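Long-range contacts in ferulic acid esterase, AmCE1/Fae1A (Anaeromyces mucronatus, PDB 5CXX), which probably hydrolyses feruloyl esters, releasing ferulic acid, as an esterase of the alpha/beta-hydrolase fold: residues D100-K105 with P116-G121; N124-L129 with S162-Y167; L215-T220 with F246-A251. One frame throughout, in Å; residues are numbered along the deposited sequence. Where two conformers were deposited one is given.

Contact 1. Residues D100-K105 with P116-G121; sequences DVYAPK and PEYYKG. With FER (3-(4-hydroxy-3-methoxyphenyl)-2-propenoic acid), chain D.
Y102 lays its phenol ring against Y118 of the helix, and here the packing is tightest. Y118 CE1 sits over the middle of one face of the Y102 ring, 3.4 Å above its plane, while P104 CD covers the opposite face. The two ring planes are inclined at 40°. A chi1 of 180° swings the Y102 ring away from its own backbone N and out to the helix, where its CE1 comes within 3.5 Å of G121 CA. Any side chain at G121 would run into that ring, which suits glycine to the place. A103 N donates to G121 O (3.0 Å), meeting the oxygen from above the carbonyl plane. The other side is looser and wetter: Y102 OH gives its proton to a water that in turn donates to E117 O, and V110 N also bonds to this hydroxyl. K120 NZ and E117 OE1 form a salt bridge at the exposed flank of the helix. Y119 faces the other way, its ring lying under the ferulate methoxy carbon C10, 3.3 Å from the plane. A loop pinned to a short helix thus backs one wall of the ferulic acid pocket in this alpha/beta-hydrolase.

Contact 2. Residues N124-L129 with S162-Y167; sequences NFINEL and SLYIGY
I126 and I165 meet at the centre of this helix pair, their side chains running antiparallel past one another, with I126 CB 3.7 Å from I165 CG1. The torsions explain the fit. In I165, CG1 is turned beside the backbone N (chi1 -65°), and its CD1 reaches over the other helix's backbone to within 3.7 Å of I126 CA. In I126 the longer branch is instead anti to N (chi1 -174°), an arm that carries CD1 to Y164, 4.1 Å from CE2. Those two side chains are roughly perpendicular.

Two further residues complete the shell around I165. F125 CD2 lies 3.9 Å from its CD1, while L129 CD2 approaches the other branch, CG2, at 4.2 Å. A branched isoleucine suits this place because both of its arms find partners. I165 packs against three residues of one helical surface, F125, I126 and L129, without a hydrogen bond between the segments.

Polar groups act one layer out. N127 ND2 donates to N124 OD1 (2.9 Å), linking N127 back to N124 at the entry to the helix; N124 ND2 also donates to A103 O of the loop 100-105. E128 is buried but supplied with partners, the hydroxyls of Y31 and S33.

The axes of segments 125-129 and 162-167 approach to 10.6 Å and cross at -61°. Beneath them runs the main sheet: F125 and S162 touch L62, and L129 touches Y60, both on strand 58-62, while L163 packs on V176 and A178 of strand 175-179. Helix 157-168 thus spans from strand 58-62 to strand 175-179, across strand 150-155, while helix 125-140 rests on strand 58-62.

Contact 3. Residues L215-T220 with F246-A251; sequences LIDCGT and FEVPGA
The two strands run parallel, their short axes 4.5 Å apart and inclined by 29°, and the hydrogen bonding passes from one strand to the other: F246 N to I216 O, V248 N to C218 O and T220 N to V248 O, with a weaker bond from C218 N to F246 O. The first lies in the carbonyl plane. V248 O is gripped twice, by T220 N and, from the opposite face of its plane, by A251 N (3.2 Å), closing the type II turn from V248 to A251. G250 occupies that turn's positive-phi corner, where glycine is at ease. Its N also donates to T220 OG1 (2.8 Å), so the threonine hydroxyl holds the turn from outside.

Among the side chains, F246 and D217 lie alongside each other. D217 CB stands 3.6 Å from the ring centroid, 17° off the normal, a CH-pi contact. Turning CG of F246 between N and the carbonyl carbon (chi1 67°) brings the ring back over the neighbouring strand, where L215 CD2 touches its CE1. An alanine here is likely to strip D217 CB of the ring face it packs on, leave L215 CD2 without its neighbour CE1, and open a gap at the sheet edge. D217 OD2 meets V248 CG2 at 3.4 Å. G219 lies so near A251 O that a CB would clash. On the face carrying C218 and E247 a water bridges G219 O and E247 OE2, where a long charged chain can reach solvent.

Strand 213-219 pairs on its other side with strand 175-179, and strand 244-248 is the sheet's outermost on this side, joined to it through helix 228-238 in a beta-alpha-beta crossover. Helix 255-266 packs over D217 and V248 through A260, and over L215 and F246 through N264.

In the fold
Contacts 1 and 2 are neighbours, their centres 12 Å apart, and they touch where the loop 100-105 meets N124 and F125, helices 116-123 and 125-140 following each other in the chain. Contact 3 lies across the molecule, on the opposite side of the chain's centre from contact 2, which it meets through L163 and I216. The chemistry follows the place. Contact 2, nearest the centre, is wholly apolar between helices. Contact 1, buried but farther out, mixes aromatic packing with one backbone bond and a water, close to the ferulic acid pocket. Contact 3, partly exposed at the sheet edge, depends chiefly on backbone hydrogen bonds and a turn.

Contact 1. Residues D100-K105 with P116-G121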
loop_
_atom_site.group_PDB
_atom_site.type_symbol
_atom_site.label_atom_id
_atom_site.label_comp_id
_atom_site.label_asym_id
_atom_site.label_seq_id
_atom_site.Cartn_x
_atom_site.Cartn_y
_atom_site.Cartn_z
ATOM N N ASP A 100 1.769 6.029 -9.546
ATOM C CA ASP A 100 0.448 6.120 -10.180
ATOM C C ASP A 100 -0.011 4.700 -10.453
ATOM O O ASP A 100 0.655 3.958 -11.205
ATOM C CB ASP A 100 0.605 6.938 -11.474
ATOM C CG ASP A 100 -0.676 6.990 -12.303
ATOM O OD1 ASP A 100 -1.684 6.344 -11.924
ATOM O OD2 ASP A 100 -0.621 7.724 -13.349
ATOM N N VAL A 101 -1.044 4.258 -9.744
ATOM C CA VAL A 101 -1.426 2.840 -9.733
ATOM C C VAL A 101 -2.280 2.467 -10.953
ATOM O O VAL A 101 -2.432 1.282 -11.259
ATOM C CB VAL A 101 -2.222 2.507 -8.436
ATOM C CG1 VAL A 101 -2.498 0.960 -8.305
ATOM C CG2 VAL A 101 -1.381 3.005 -7.267
ATOM N N TYR A 102 -2.766 3.477 -11.677
ATOM C CA TYR A 102 -3.643 3.149 -12.830
ATOM C C TYR A 102 -2.744 2.955 -14.041
ATOM O O TYR A 102 -2.274 3.913 -14.670
ATOM C CB TYR A 102 -4.677 4.267 -13.062
ATOM C CG TYR A 102 -5.584 3.942 -14.248
ATOM C CD1 TYR A 102 -6.316 2.733 -14.246
ATOM C CD2 TYR A 102 -5.657 4.791 -15.359
ATOM C CE1 TYR A 102 -7.087 2.403 -15.347
ATOM C CE2 TYR A 102 -6.461 4.463 -16.478
ATOM C CZ TYR A 102 -7.157 3.273 -16.464
ATOM O OH TYR A 102 -7.934 2.981 -17.535
ATOM N N ALA A 103 -2.486 1.674 -14.366
ATOM C CA ALA A 103 -1.506 1.333 -15.402
ATOM C C ALA A 103 -2.091 0.448 -16.491
ATOM O O ALA A 103 -1.687 -0.689 -16.669
ATOM C CB ALA A 103 -0.291 0.609 -14.710
ATOM N N PRO A 104 -3.049 0.944 -17.256
ATOM C CA PRO A 104 -3.691 0.145 -18.307
ATOM C C PRO A 104 -2.760 -0.151 -19.468
ATOM O O PRO A 104 -1.935 0.707 -19.889
ATOM C CB PRO A 104 -4.857 1.080 -18.794
ATOM C CG PRO A 104 -4.237 2.500 -18.558
ATOM C CD PRO A 104 -3.544 2.333 -17.190
ATOM N N LYS A 105 -2.935 -1.345 -20.053
ATOM C CA LYS A 105 -2.334 -1.691 -21.342
ATOM C C LYS A 105 -2.826 -0.705 -22.415
ATOM O O LYS A 105 -3.972 -0.308 -22.326
ATOM C CB LYS A 105 -2.745 -3.109 -21.722
ATOM C CG LYS A 105 -2.327 -4.156 -20.666
ATOM C CD LYS A 105 -2.780 -5.550 -21.166
ATOM C CE LYS A 105 -1.717 -6.633 -20.880
ATOM N NZ LYS A 105 -1.537 -6.957 -19.428
ATOM N N PRO A 116 -15.775 -2.156 -14.421
ATOM C CA PRO A 116 -14.765 -3.187 -14.523
ATOM C C PRO A 116 -13.652 -2.809 -15.451
ATOM O O PRO A 116 -12.543 -3.237 -15.223
ATOM C CB PRO A 116 -15.522 -4.357 -15.109
ATOM C CG PRO A 116 -16.881 -4.149 -14.532
ATOM C CD PRO A 116 -17.127 -2.705 -14.738
ATOM N N GLU A 117 -13.962 -2.115 -16.542
ATOM C CA GLU A 117 -12.875 -1.774 -17.444
ATOM C C GLU A 117 -11.880 -0.851 -16.800
ATOM O O GLU A 117 -10.685 -1.005 -17.006
ATOM C CB GLU A 117 -13.445 -1.129 -18.732
ATOM C CG GLU A 117 -12.350 -0.913 -19.790
ATOM C CD GLU A 117 -11.704 -2.219 -20.276
ATOM O OE1 GLU A 117 -12.359 -3.290 -20.194
ATOM O OE2 GLU A 117 -10.557 -2.168 -20.772
ATOM N N TYR A 118 -12.340 0.104 -15.996
ATOM C CA TYR A 118 -11.367 0.971 -15.308
ATOM C C TYR A 118 -10.537 0.175 -14.259
ATOM O O TYR A 118 -9.316 0.350 -14.096
ATOM C CB TYR A 118 -12.107 2.194 -14.662
ATOM C CG TYR A 118 -11.183 3.171 -13.956
ATOM C CD1 TYR A 118 -10.224 3.896 -14.689
ATOM C CD2 TYR A 118 -11.336 3.447 -12.599
ATOM C CE1 TYR A 118 -9.377 4.775 -14.035
ATOM C CE2 TYR A 118 -10.525 4.350 -11.947
ATOM C CZ TYR A 118 -9.532 5.014 -12.675
ATOM O OH TYR A 118 -8.686 5.892 -11.987
ATOM N N TYR A 119 -11.202 -0.760 -13.540
ATOM C CA TYR A 119 -10.444 -1.548 -12.583
ATOM C C TYR A 119 -9.289 -2.323 -13.182
ATOM O O TYR A 119 -8.294 -2.552 -12.458
ATOM C CB TYR A 119 -11.401 -2.544 -11.891
ATOM C CG TYR A 119 -12.649 -1.950 -11.276
ATOM C CD1 TYR A 119 -12.721 -0.626 -10.810
ATOM C CD2 TYR A 119 -13.775 -2.762 -11.092
ATOM C CE1 TYR A 119 -13.883 -0.120 -10.258
ATOM C CE2 TYR A 119 -14.919 -2.250 -10.489
ATOM C CZ TYR A 119 -14.963 -0.948 -10.084
ATOM O OH TYR A 119 -16.134 -0.451 -9.544
ATOM N N LYS A 120 -9.447 -2.792 -14.428
ATOM C CA LYS A 120 -8.376 -3.606 -15.058
ATOM C C LYS A 120 -7.011 -2.901 -15.031
ATOM O O LYS A 120 -5.968 -3.546 -14.949
ATOM C CB LYS A 120 -8.730 -3.936 -16.505
ATOM C CG LYS A 120 -9.913 -4.953 -16.571
ATOM C CD LYS A 120 -10.214 -5.195 -18.049
ATOM C CE LYS A 120 -11.466 -6.102 -18.205
ATOM N NZ LYS A 120 -11.835 -6.166 -19.644
ATOM N N GLY A 121 -7.016 -1.568 -15.143
ATOM C CA GLY A 121 -5.763 -0.815 -15.088
ATOM C C GLY A 121 -5.061 -0.867 -13.745
ATOM O O GLY A 121 -3.811 -0.885 -13.695
HETATM C C4 FER D . -16.133 -0.800 -5.791
HETATM C C5 FER D . -16.314 0.237 -4.831
HETATM C C6 FER D . -15.252 1.011 -4.467
HETATM C C3 FER D . -14.835 -1.052 -6.274
HETATM C C2 FER D . -13.762 -0.270 -5.940
HETATM C C1 FER D . -13.956 0.747 -5.023
HETATM C C10 FER D . -13.440 -2.452 -7.448
HETATM C C7 FER D . -12.789 1.609 -4.680
HETATM C C8 FER D . -12.876 2.811 -4.086
HETATM C C9 FER D . -11.584 3.574 -3.798
HETATM O O1 FER D . -10.437 3.130 -4.121
HETATM O O2 FER D . -11.676 4.703 -3.249
HETATM O O4 FER D . -17.116 -1.635 -6.228
HETATM O O3 FER D . -14.785 -2.092 -7.154
HETATM O O HOH W 1 -8.431 0.332 -17.714
#

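Contact 2. Residues N124-L129 with S162-Y167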
loop_
_atom_site.group_PDB
_atom_site.type_symbol
_atom_site.label_atom_id
_atom_site.label_comp_id
_atom_site.label_asym_id
_atom_site.label_seq_id
_atom_site.Cartn_x
_atom_site.Cartn_y
_atom_site.Cartn_z
ATOM N N ASN A 124 -3.517 -4.345 -13.548
ATOM C CA ASN A 124 -2.313 -4.468 -14.334
ATOM C C ASN A 124 -1.100 -3.878 -13.647
ATOM O O ASN A 124 0.043 -4.061 -14.112
ATOM C CB ASN A 124 -2.534 -3.774 -15.721
ATOM C CG ASN A 124 -1.556 -4.258 -16.745
ATOM O OD1 ASN A 124 -1.320 -5.482 -16.871
ATOM N ND2 ASN A 124 -1.041 -3.330 -17.561
ATOM N N PHE A 125 -1.320 -3.175 -12.540
ATOM C CA PHE A 125 -0.234 -2.598 -11.783
ATOM C C PHE A 125 0.739 -3.676 -11.262
ATOM O O PHE A 125 1.918 -3.358 -11.078
ATOM C CB PHE A 125 -0.766 -1.761 -10.590
ATOM C CG PHE A 125 0.361 -1.007 -9.906
ATOM C CD1 PHE A 125 0.953 0.086 -10.551
ATOM C CD2 PHE A 125 0.862 -1.418 -8.680
ATOM C CE1 PHE A 125 2.051 0.737 -9.981
ATOM C CE2 PHE A 125 1.918 -0.777 -8.112
ATOM C CZ PHE A 125 2.525 0.331 -8.740
ATOM N N ILE A 126 0.275 -4.920 -11.121
ATOM C CA ILE A 126 1.237 -5.976 -10.746
ATOM C C ILE A 126 2.381 -6.052 -11.766
ATOM O O ILE A 126 3.542 -6.182 -11.396
ATOM C CB ILE A 126 0.532 -7.334 -10.579
ATOM C CG1 ILE A 126 1.530 -8.384 -10.031
ATOM C CG2 ILE A 126 -0.038 -7.861 -11.940
ATOM C CD1 ILE A 126 0.759 -9.668 -9.564
ATOM N N ASN A 127 2.100 -5.839 -13.043
ATOM C CA ASN A 127 3.119 -5.861 -14.058
ATOM C C ASN A 127 3.977 -4.567 -14.047
ATOM O O ASN A 127 5.207 -4.633 -14.170
ATOM C CB ASN A 127 2.479 -6.070 -15.458
ATOM C CG ASN A 127 1.792 -7.421 -15.524
ATOM O OD1 ASN A 127 2.440 -8.414 -15.167
ATOM N ND2 ASN A 127 0.493 -7.476 -15.849
ATOM N N GLU A 128 3.311 -3.424 -13.846
ATOM C CA GLU A 128 4.035 -2.124 -13.735
ATOM C C GLU A 128 5.025 -2.167 -12.582
ATOM O O GLU A 128 6.188 -1.800 -12.755
ATOM C CB GLU A 128 3.021 -0.975 -13.510
ATOM C CG GLU A 128 3.690 0.417 -13.349
ATOM C CD GLU A 128 4.383 0.853 -14.650
ATOM O OE1 GLU A 128 4.123 0.256 -15.726
ATOM O OE2 GLU A 128 5.214 1.787 -14.588
ATOM N N LEU A 129 4.575 -2.698 -11.444
ATOM C CA LEU A 129 5.455 -2.687 -10.263
ATOM C C LEU A 129 6.673 -3.616 -10.509
ATOM O O LEU A 129 7.823 -3.239 -10.278
ATOM C CB LEU A 129 4.633 -3.096 -9.022
ATOM C CG LEU A 129 5.534 -3.192 -7.753
ATOM C CD1 LEU A 129 6.013 -1.814 -7.306
ATOM C CD2 LEU A 129 4.709 -3.877 -6.610
ATOM N N SER A 162 -2.599 -3.980 -3.292
ATOM C CA SER A 162 -1.488 -4.423 -2.419
ATOM C C SER A 162 -1.684 -5.854 -1.932
ATOM O O SER A 162 -0.731 -6.646 -1.889
ATOM C CB SER A 162 -1.348 -3.500 -1.197
ATOM O OG SER A 162 -0.921 -2.220 -1.587
ATOM N N LEU A 163 -2.924 -6.205 -1.555
ATOM C CA LEU A 163 -3.157 -7.569 -1.076
ATOM C C LEU A 163 -3.003 -8.588 -2.215
ATOM O O LEU A 163 -2.431 -9.667 -2.022
ATOM C CB LEU A 163 -4.588 -7.715 -0.515
ATOM C CG LEU A 163 -4.717 -7.136 0.887
ATOM C CD1 LEU A 163 -6.234 -6.981 1.282
ATOM C CD2 LEU A 163 -4.013 -8.055 1.936
ATOM N N TYR A 164 -3.511 -8.221 -3.400
ATOM C CA TYR A 164 -3.413 -9.129 -4.543
ATOM C C TYR A 164 -1.937 -9.410 -4.857
ATOM O O TYR A 164 -1.517 -10.565 -5.039
ATOM C CB TYR A 164 -4.144 -8.482 -5.737
ATOM C CG TYR A 164 -3.986 -9.217 -7.043
ATOM C CD1 TYR A 164 -4.456 -10.520 -7.190
ATOM C CD2 TYR A 164 -3.467 -8.542 -8.133
ATOM C CE1 TYR A 164 -4.337 -11.168 -8.417
ATOM C CE2 TYR A 164 -3.346 -9.200 -9.393
ATOM C CZ TYR A 164 -3.757 -10.511 -9.480
ATOM O OH TYR A 164 -3.665 -11.148 -10.712
ATOM N N ILE A 165 -1.162 -8.328 -4.990
ATOM C CA ILE A 165 0.229 -8.513 -5.366
ATOM C C ILE A 165 0.989 -9.190 -4.238
ATOM O O ILE A 165 1.846 -10.089 -4.449
ATOM C CB ILE A 165 0.865 -7.154 -5.749
ATOM C CG1 ILE A 165 0.210 -6.577 -7.016
ATOM C CG2 ILE A 165 2.393 -7.373 -5.955
ATOM C CD1 ILE A 165 0.610 -5.073 -7.220
ATOM N N GLY A 166 0.744 -8.757 -2.993
ATOM C CA GLY A 166 1.482 -9.283 -1.829
ATOM C C GLY A 166 1.231 -10.771 -1.612
ATOM O O GLY A 166 2.134 -11.452 -1.079
ATOM N N TYR A 167 0.047 -11.276 -1.992
ATOM C CA TYR A 167 -0.178 -12.707 -1.824
ATOM C C TYR A 167 0.207 -13.463 -3.098
ATOM O O TYR A 167 0.811 -14.580 -2.966
ATOM C CB TYR A 167 -1.641 -13.019 -1.406
ATOM C CG TYR A 167 -1.756 -12.857 0.094
ATOM C CD1 TYR A 167 -2.023 -11.594 0.641
ATOM C CD2 TYR A 167 -1.593 -13.955 0.947
ATOM C CE1 TYR A 167 -2.095 -11.418 2.029
ATOM C CE2 TYR A 167 -1.632 -13.805 2.352
ATOM C CZ TYR A 167 -1.902 -12.518 2.872
ATOM O OH TYR A 167 -1.914 -12.404 4.256
#

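Contact 3. Residues L215-T220 with F246-A251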
loop_
_atom_site.group_PDB
_atom_site.type_symbol
_atom_site.label_atom_id
_atom_site.label_comp_id
_atom_site.label_asym_id
_atom_site.label_seq_id
_atom_site.Cartn_x
_atom_site.Cartn_y
_atom_site.Cartn_z
ATOM N N LEU A 215 -1.221 -6.869 7.071
ATOM C CA LEU A 215 -2.056 -6.088 7.992
ATOM C C LEU A 215 -3.187 -5.504 7.224
ATOM O O LEU A 215 -2.959 -4.923 6.156
ATOM C CB LEU A 215 -1.246 -4.968 8.641
ATOM C CG LEU A 215 -1.961 -3.990 9.603
ATOM C CD1 LEU A 215 -0.985 -3.454 10.684
ATOM C CD2 LEU A 215 -2.679 -2.792 8.865
ATOM N N ILE A 216 -4.390 -5.564 7.790
ATOM C CA ILE A 216 -5.578 -5.027 7.144
ATOM C C ILE A 216 -6.337 -4.215 8.186
ATOM O O ILE A 216 -6.500 -4.671 9.339
ATOM C CB ILE A 216 -6.521 -6.143 6.655
ATOM C CG1 ILE A 216 -5.824 -7.056 5.687
ATOM C CG2 ILE A 216 -7.769 -5.506 5.992
ATOM C CD1 ILE A 216 -6.744 -8.268 5.276
ATOM N N ASP A 217 -6.785 -2.993 7.804
ATOM C CA ASP A 217 -7.721 -2.272 8.681
ATOM C C ASP A 217 -8.856 -1.684 7.893
ATOM O O ASP A 217 -8.895 -1.763 6.637
ATOM C CB ASP A 217 -7.024 -1.179 9.586
ATOM C CG ASP A 217 -6.832 0.210 8.893
ATOM O OD1 ASP A 217 -6.666 0.252 7.681
ATOM O OD2 ASP A 217 -6.866 1.245 9.617
ATOM N N CYS A 218 -9.807 -1.146 8.638
ATOM C CA CYS A 218 -10.944 -0.448 8.025
ATOM C C CYS A 218 -11.696 0.306 9.097
ATOM O O CYS A 218 -11.767 -0.171 10.238
ATOM C CB CYS A 218 -11.913 -1.454 7.338
ATOM S SG CYS A 218 -13.149 -0.645 6.247
ATOM N N GLY A 219 -12.279 1.473 8.767
ATOM C CA GLY A 219 -13.247 2.095 9.645
ATOM C C GLY A 219 -14.447 1.164 9.890
ATOM O O GLY A 219 -14.815 0.338 9.047
ATOM N N THR A 220 -15.126 1.351 11.008
ATOM C CA THR A 220 -16.350 0.553 11.276
ATOM C C THR A 220 -17.518 1.075 10.401
ATOM O O THR A 220 -18.512 0.387 10.230
ATOM C CB THR A 220 -16.793 0.629 12.728
ATOM O OG1 THR A 220 -16.880 2.001 13.091
ATOM C CG2 THR A 220 -15.738 -0.081 13.640
ATOM N N PHE A 246 -7.794 -5.056 12.250
ATOM C CA PHE A 246 -8.491 -4.269 13.270
ATOM C C PHE A 246 -9.360 -3.223 12.618
ATOM O O PHE A 246 -9.157 -2.880 11.441
ATOM C CB PHE A 246 -7.513 -3.580 14.254
ATOM C CG PHE A 246 -6.663 -2.483 13.627
ATOM C CD1 PHE A 246 -5.469 -2.820 12.991
ATOM C CD2 PHE A 246 -7.088 -1.148 13.641
ATOM C CE1 PHE A 246 -4.667 -1.842 12.371
ATOM C CE2 PHE A 246 -6.262 -0.118 13.015
ATOM C CZ PHE A 246 -5.069 -0.508 12.386
ATOM N N GLU A 247 -10.310 -2.716 13.406
ATOM C CA GLU A 247 -11.264 -1.688 12.887
ATOM C C GLU A 247 -11.089 -0.399 13.639
ATOM O O GLU A 247 -10.867 -0.381 14.841
ATOM C CB GLU A 247 -12.727 -2.201 12.981
ATOM C CG GLU A 247 -12.935 -3.375 12.067
ATOM C CD GLU A 247 -14.337 -3.918 12.241
ATOM O OE1 GLU A 247 -14.653 -4.609 13.232
ATOM O OE2 GLU A 247 -15.165 -3.718 11.359
ATOM N N VAL A 248 -11.224 0.716 12.920
ATOM C CA VAL A 248 -11.043 2.030 13.523
ATOM C C VAL A 248 -12.410 2.564 13.900
ATOM O O VAL A 248 -13.269 2.719 13.022
ATOM C CB VAL A 248 -10.357 2.974 12.510
ATOM C CG1 VAL A 248 -10.170 4.329 13.176
ATOM C CG2 VAL A 248 -8.993 2.317 12.082
ATOM N N PRO A 249 -12.677 2.749 15.204
ATOM C CA PRO A 249 -14.064 2.974 15.612
ATOM C C PRO A 249 -14.649 4.324 15.120
ATOM O O PRO A 249 -14.000 5.358 15.348
ATOM C CB PRO A 249 -14.001 2.919 17.156
ATOM C CG PRO A 249 -12.611 3.210 17.471
ATOM C CD PRO A 249 -11.765 2.653 16.357
ATOM N N GLY A 250 -15.806 4.252 14.456
ATOM C CA GLY A 250 -16.492 5.416 13.940
ATOM C C GLY A 250 -15.886 5.979 12.657
ATOM O O GLY A 250 -16.452 6.920 12.096
ATOM N N ALA A 251 -14.768 5.428 12.175
ATOM C CA ALA A 251 -14.159 5.959 10.962
ATOM C C ALA A 251 -14.828 5.507 9.679
ATOM O O ALA A 251 -15.464 4.465 9.591
ATOM C CB ALA A 251 -12.667 5.613 10.906
HETATM O O HOH W 2 -14.808 -2.646 9.072
#